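Local coordinates for protein N-alpha-acetyltransferase 30 (Saccharomyces cerevisiae, PDB 6YGA) that catalyses transfer of an acetyl group from acetyl-CoA to the N-terminal methionine of proteins, as the catalytic subunit of the heterotrimeric NatC complex, at residues Glu14-Ile19 and Phe39-Pro44; Ile102-Met107 and Met133-Met138. One frame throughout, in Å; residues are numbered along the deposited sequence.

In the fold
Both interactions belong to the single GNAT domain of this chain and lie on opposite sides of its centre. Their centres are 21 Å apart, their nearest atoms about 7 Å apart, and they do not touch. Along the chain they come in series. Interaction 1 joins helix 13-26 to the end of helix 33-40 and packs on strand 47-52. Interaction 2 joins helix 95-109 to the turn that leads into strand 136-141, outermost within this chain, and packs on strand 114-120. Both strands belong to one mixed sheet. In both, residues of the N-alpha-acetyltransferase 35 chain reach the second segment, so the two sites also lie at the complex interface.

Interaction 1: residues Glu14-Ile19 and Phe39-Pro44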
loop_
_atom_site.group_PDB
_atom_site.type_symbol
_atom_site.label_atom_id
_atom_site.label_comp_id
_atom_site.label_asym_id
_atom_site.label_seq_id
_atom_site.Cartn_x
_atom_site.Cartn_y
_atom_site.Cartn_z
ATOM N N GLU A 14 4.987 39.088 8.360
ATOM C CA GLU A 14 6.357 38.636 8.138
ATOM C C GLU A 14 6.636 37.327 8.867
ATOM O O GLU A 14 7.373 36.473 8.360
ATOM C CB GLU A 14 7.345 39.716 8.577
ATOM C CG GLU A 14 7.489 40.864 7.592
ATOM C CD GLU A 14 8.570 41.843 7.994
ATOM O OE1 GLU A 14 9.138 41.680 9.095
ATOM O OE2 GLU A 14 8.851 42.772 7.209
ATOM N N GLN A 15 6.067 37.155 10.061
ATOM C CA GLN A 15 6.201 35.887 10.769
ATOM C C GLN A 15 5.586 34.753 9.959
ATOM O O GLN A 15 6.158 33.662 9.857
ATOM C CB GLN A 15 5.543 36.002 12.143
ATOM C CG GLN A 15 6.129 35.113 13.219
ATOM C CD GLN A 15 5.438 35.303 14.554
ATOM O OE1 GLN A 15 4.303 34.869 14.747
ATOM N NE2 GLN A 15 6.119 35.964 15.483
ATOM N N PHE A 16 4.417 35.007 9.365
ATOM C CA PHE A 16 3.762 34.031 8.499
ATOM C C PHE A 16 4.680 33.593 7.365
ATOM O O PHE A 16 4.877 32.395 7.134
ATOM C CB PHE A 16 2.470 34.636 7.942
ATOM C CG PHE A 16 1.532 33.635 7.316
ATOM C CD1 PHE A 16 1.828 33.042 6.098
ATOM C CD2 PHE A 16 0.334 33.317 7.933
ATOM C CE1 PHE A 16 0.960 32.131 5.523
ATOM C CE2 PHE A 16 -0.542 32.409 7.362
ATOM C CZ PHE A 16 -0.228 31.815 6.155
ATOM N N ALA A 17 5.242 34.559 6.635
ATOM C CA ALA A 17 6.061 34.224 5.475
ATOM C C ALA A 17 7.313 33.457 5.882
ATOM O O ALA A 17 7.769 32.571 5.151
ATOM C CB ALA A 17 6.433 35.493 4.710
ATOM N N SER A 18 7.883 33.782 7.044
ATOM C CA SER A 18 9.101 33.108 7.481
ATOM C C SER A 18 8.846 31.632 7.756
ATOM O O SER A 18 9.713 30.786 7.504
ATOM C CB SER A 18 9.661 33.796 8.723
ATOM O OG SER A 18 9.647 35.207 8.588
ATOM N N ILE A 19 7.664 31.306 8.284
ATOM C CA ILE A 19 7.305 29.910 8.529
ATOM C C ILE A 19 7.220 29.146 7.215
ATOM O O ILE A 19 7.675 28.000 7.115
ATOM C CB ILE A 19 5.984 29.837 9.314
ATOM C CG1 ILE A 19 6.144 30.474 10.696
ATOM C CG2 ILE A 19 5.497 28.399 9.427
ATOM C CD1 ILE A 19 4.841 30.664 11.437
ATOM N N PHE A 39 -4.216 25.668 8.094
ATOM C CA PHE A 39 -3.731 25.405 9.443
ATOM C C PHE A 39 -3.765 26.659 10.310
ATOM O O PHE A 39 -4.369 26.662 11.388
ATOM C CB PHE A 39 -2.306 24.846 9.391
ATOM C CG PHE A 39 -2.232 23.361 9.152
ATOM C CD1 PHE A 39 -2.385 22.471 10.203
ATOM C CD2 PHE A 39 -1.983 22.854 7.884
ATOM C CE1 PHE A 39 -2.309 21.106 9.994
ATOM C CE2 PHE A 39 -1.906 21.488 7.668
ATOM C CZ PHE A 39 -2.070 20.613 8.726
ATOM N N LEU A 40 -3.127 27.738 9.853
ATOM C CA LEU A 40 -2.811 28.850 10.743
ATOM C C LEU A 40 -4.013 29.738 11.038
ATOM O O LEU A 40 -4.105 30.300 12.134
ATOM C CB LEU A 40 -1.673 29.686 10.153
ATOM C CG LEU A 40 -0.238 29.255 10.480
ATOM C CD1 LEU A 40 0.078 27.841 10.000
ATOM C CD2 LEU A 40 0.753 30.254 9.898
ATOM N N ASN A 41 -4.933 29.887 10.088
ATOM C CA ASN A 41 -6.099 30.725 10.334
ATOM C C ASN A 41 -7.134 30.030 11.208
ATOM O O ASN A 41 -7.800 30.688 12.016
ATOM C CB ASN A 41 -6.718 31.159 9.006
ATOM C CG ASN A 41 -5.944 32.282 8.352
ATOM O OD1 ASN A 41 -4.748 32.152 8.082
ATOM N ND2 ASN A 41 -6.619 33.395 8.097
ATOM N N GLN A 42 -7.269 28.712 11.087
ATOM C CA GLN A 42 -8.270 27.983 11.853
ATOM C C GLN A 42 -7.739 27.461 13.184
ATOM O O GLN A 42 -8.506 27.365 14.152
ATOM C CB GLN A 42 -8.826 26.835 11.012
ATOM C CG GLN A 42 -9.467 27.317 9.713
ATOM C CD GLN A 42 -10.111 26.203 8.915
ATOM O OE1 GLN A 42 -9.476 25.193 8.607
ATOM N NE2 GLN A 42 -11.379 26.385 8.570
ATOM N N TRP A 43 -6.450 27.131 13.269
ATOM C CA TRP A 43 -5.805 26.750 14.525
ATOM C C TRP A 43 -4.566 27.616 14.734
ATOM O O TRP A 43 -3.435 27.111 14.710
ATOM C CB TRP A 43 -5.425 25.271 14.537
ATOM C CG TRP A 43 -6.583 24.340 14.386
ATOM C CD1 TRP A 43 -7.364 23.831 15.383
ATOM C CD2 TRP A 43 -7.083 23.791 13.162
ATOM N NE1 TRP A 43 -8.326 23.005 14.854
ATOM C CE2 TRP A 43 -8.173 22.963 13.493
ATOM C CE3 TRP A 43 -6.716 23.923 11.820
ATOM C CZ2 TRP A 43 -8.900 22.271 12.531
ATOM C CZ3 TRP A 43 -7.439 23.234 10.866
ATOM C CH2 TRP A 43 -8.519 22.418 11.226
ATOM N N PRO A 44 -4.740 28.925 14.945
ATOM C CA PRO A 44 -3.564 29.763 15.227
ATOM C C PRO A 44 -2.887 29.401 16.532
ATOM O O PRO A 44 -1.673 29.588 16.668
ATOM C CB PRO A 44 -4.147 31.182 15.262
ATOM C CG PRO A 44 -5.560 30.983 15.663
ATOM C CD PRO A 44 -5.993 29.696 15.027
#
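The helix through E14-I19 meets F39-P44, where helix 33-40 gives way to a turn, with the backbones well apart. The closest CA atoms, those of F16 and L40, are 8.7 Å from each other. In the turn, W43 N still donates to F39 O at 2.8 Å. The gap is bridged by apolar side chains, and F16 and L40 carry most of the contact. The F16 chi1 of -166° turns CG away from the backbone nitrogen, and the ring reaches L40. The two side chains meet at a slant. Methyl CD2 of L40 lies 3.6 Å from ring atom CE2 of F16 and nearly as close to CD2 of the ring, so one branch of the leucine does the touching. I19, one turn further on, adds a looser contact, with its CD1 4.4 Å from L40 CD2. That leucine methyl therefore has both F16 and I19 as neighbours. N41 sends its amide oxygen OD1 to the edge of the F16 ring, near the ring plane, 4.3 Å from CE2. This is packing between the first two helices of the GNAT fold. The F16 side chain also touches Y36 and R37 of helix 33-40. I19 and L40 both pack on L8, and they reach strand 47-52 at I49 and T47 respectively.

Interaction 2: residues Ile102-Met107 and Met133-Met138; sequences IAIDKM and MGFIRM. With EDO (1,2-ethanediol), chain B.
This is a small, buried apolar contact in the GNAT fold, between helix 95-109 and the turn that joins helix 124-131 to strand 136-141. I104 brings the helix to it, and M133 and F135 answer from the residues before and after G134. The backbones stay apart: the nearest CA pair, I104 and M133, is separated by 10.3 Å. Reach comes from the side chains. I104 has CG1 beside its backbone nitrogen (chi1 -64°) and an extended chain beyond, which carries CD1 outward from the helix. M133, a selenomethionine, meets it tip to tip, with its CE 3.7 Å from I104 CD1. The same isoleucine methyl lies in the plane of the F135 ring, at its edge, 3.8 Å from CE1. The isoleucine and the phenylalanine point at each other from their own segments.

The turn is a Schellman motif that ends the preceding helix. G134 has a positive phi of 118°, a backbone shape that suits glycine. After it the chain enters strand 136-141, which pairs with strand 151-157. I104 and F135 both pack on I115 of strand 114-120, and F578 of the N-alpha-acetyltransferase 35 chain packs on I104 and M133. At the far end of the segment, a 1,2-ethanediol, probably a crystallisation additive, bridges M138 to R588 of that chain. Its O2 donates to M138 O at 2.6 Å, and the M138 methyl CE lies 3.7 Å from its C1.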
loop_
_atom_site.group_PDB
_atom_site.type_symbol
_atom_site.label_atom_id
_atom_site.label_comp_id
_atom_site.label_asym_id
_atom_site.label_seq_id
_atom_site.Cartn_x
_atom_site.Cartn_y
_atom_site.Cartn_z
ATOM N N ILE A 102 6.173 21.378 23.349
ATOM C CA ILE A 102 5.309 22.510 23.664
ATOM C C ILE A 102 4.001 22.426 22.884
ATOM O O ILE A 102 2.956 22.875 23.368
ATOM C CB ILE A 102 6.050 23.839 23.415
ATOM C CG1 ILE A 102 5.230 25.019 23.941
ATOM C CG2 ILE A 102 6.357 24.030 21.940
ATOM C CD1 ILE A 102 5.958 26.335 23.875
ATOM N N ALA A 103 4.024 21.829 21.688
ATOM C CA ALA A 103 2.796 21.674 20.915
ATOM C C ALA A 103 1.895 20.602 21.517
ATOM O O ALA A 103 0.680 20.797 21.632
ATOM C CB ALA A 103 3.128 21.343 19.461
ATOM N N ILE A 104 2.471 19.462 21.905
ATOM C CA ILE A 104 1.674 18.411 22.529
ATOM C C ILE A 104 1.125 18.886 23.868
ATOM O O ILE A 104 -0.017 18.581 24.233
ATOM C CB ILE A 104 2.504 17.122 22.676
ATOM C CG1 ILE A 104 2.890 16.578 21.300
ATOM C CG2 ILE A 104 1.732 16.067 23.463
ATOM C CD1 ILE A 104 3.668 15.277 21.357
ATOM N N ASP A 105 1.926 19.650 24.615
ATOM C CA ASP A 105 1.453 20.205 25.879
ATOM C C ASP A 105 0.253 21.120 25.658
ATOM O O ASP A 105 -0.700 21.105 26.446
ATOM C CB ASP A 105 2.593 20.948 26.577
ATOM C CG ASP A 105 2.203 21.478 27.944
ATOM O OD1 ASP A 105 1.493 22.503 28.008
ATOM O OD2 ASP A 105 2.602 20.866 28.958
ATOM N N LYS A 106 0.277 21.910 24.582
ATOM C CA LYS A 106 -0.853 22.779 24.267
ATOM C C LYS A 106 -2.086 21.963 23.900
ATOM O O LYS A 106 -3.197 22.253 24.359
ATOM C CB LYS A 106 -0.474 23.730 23.130
ATOM C CG LYS A 106 -1.616 24.594 22.612
ATOM C CD LYS A 106 -2.179 25.492 23.704
ATOM C CE LYS A 106 -3.265 26.413 23.162
ATOM N NZ LYS A 106 -3.859 27.254 24.236
HETATM N N MSE A 107 -1.908 20.937 23.072
HETATM C CA MSE A 107 -3.024 20.115 22.619
HETATM C C MSE A 107 -3.595 19.274 23.763
HETATM O O MSE A 107 -4.802 19.049 23.822
HETATM C CB MSE A 107 -2.591 19.231 21.442
HETATM C CG MSE A 107 -2.268 20.031 20.177
HETATM SE SE MSE A 107 -1.989 18.957 18.569
HETATM C CE MSE A 107 -0.119 18.464 18.823
HETATM N N MSE A 133 8.966 9.671 23.037
HETATM C CA MSE A 133 7.986 10.421 23.822
HETATM C C MSE A 133 6.772 9.561 24.151
HETATM O O MSE A 133 5.881 9.982 24.890
HETATM C CB MSE A 133 7.544 11.681 23.079
HETATM C CG MSE A 133 8.679 12.611 22.715
HETATM SE SE MSE A 133 8.040 14.195 21.787
HETATM C CE MSE A 133 6.851 14.896 23.157
ATOM N N GLY A 134 6.739 8.353 23.593
ATOM C CA GLY A 134 5.674 7.409 23.850
ATOM C C GLY A 134 4.867 7.030 22.633
ATOM O O GLY A 134 3.990 6.165 22.739
ATOM N N PHE A 135 5.122 7.661 21.489
ATOM C CA PHE A 135 4.446 7.286 20.257
ATOM C C PHE A 135 4.739 5.831 19.916
ATOM O O PHE A 135 5.840 5.326 20.161
ATOM C CB PHE A 135 4.900 8.183 19.104
ATOM C CG PHE A 135 4.241 9.536 19.071
ATOM C CD1 PHE A 135 4.751 10.592 19.813
ATOM C CD2 PHE A 135 3.128 9.758 18.275
ATOM C CE1 PHE A 135 4.153 11.840 19.773
ATOM C CE2 PHE A 135 2.523 11.006 18.231
ATOM C CZ PHE A 135 3.037 12.048 18.979
ATOM N N ILE A 136 3.741 5.154 19.351
ATOM C CA ILE A 136 3.921 3.821 18.798
ATOM C C ILE A 136 3.344 3.805 17.391
ATOM O O ILE A 136 2.458 4.590 17.044
ATOM C CB ILE A 136 3.275 2.715 19.662
ATOM C CG1 ILE A 136 1.788 2.996 19.883
ATOM C CG2 ILE A 136 4.012 2.573 20.988
ATOM C CD1 ILE A 136 1.075 1.912 20.669
ATOM N N ARG A 137 3.874 2.898 16.576
ATOM C CA ARG A 137 3.427 2.743 15.200
ATOM C C ARG A 137 2.129 1.946 15.164
ATOM O O ARG A 137 2.055 0.832 15.694
ATOM C CB ARG A 137 4.509 2.049 14.377
ATOM C CG ARG A 137 5.896 2.616 14.635
ATOM C CD ARG A 137 6.994 1.755 14.045
ATOM N NE ARG A 137 8.309 2.220 14.475
ATOM C CZ ARG A 137 9.452 1.596 14.209
ATOM N NH1 ARG A 137 9.451 0.469 13.510
ATOM N NH2 ARG A 137 10.597 2.099 14.647
HETATM N N MSE A 138 1.108 2.517 14.539
HETATM C CA MSE A 138 -0.202 1.886 14.493
HETATM C C MSE A 138 -0.567 1.417 13.092
HETATM O O MSE A 138 -1.555 0.706 12.910
HETATM C CB MSE A 138 -1.272 2.850 15.013
HETATM C CG MSE A 138 -1.174 3.115 16.506
HETATM SE SE MSE A 138 -1.303 1.463 17.533
HETATM C CE MSE A 138 -3.138 0.971 17.093
HETATM C C1 EDO B . -2.406 -2.541 16.384
HETATM O O1 EDO B . -1.192 -3.279 16.554
HETATM C C2 EDO B . -2.628 -2.228 14.908
HETATM O O2 EDO B . -1.594 -1.360 14.431
#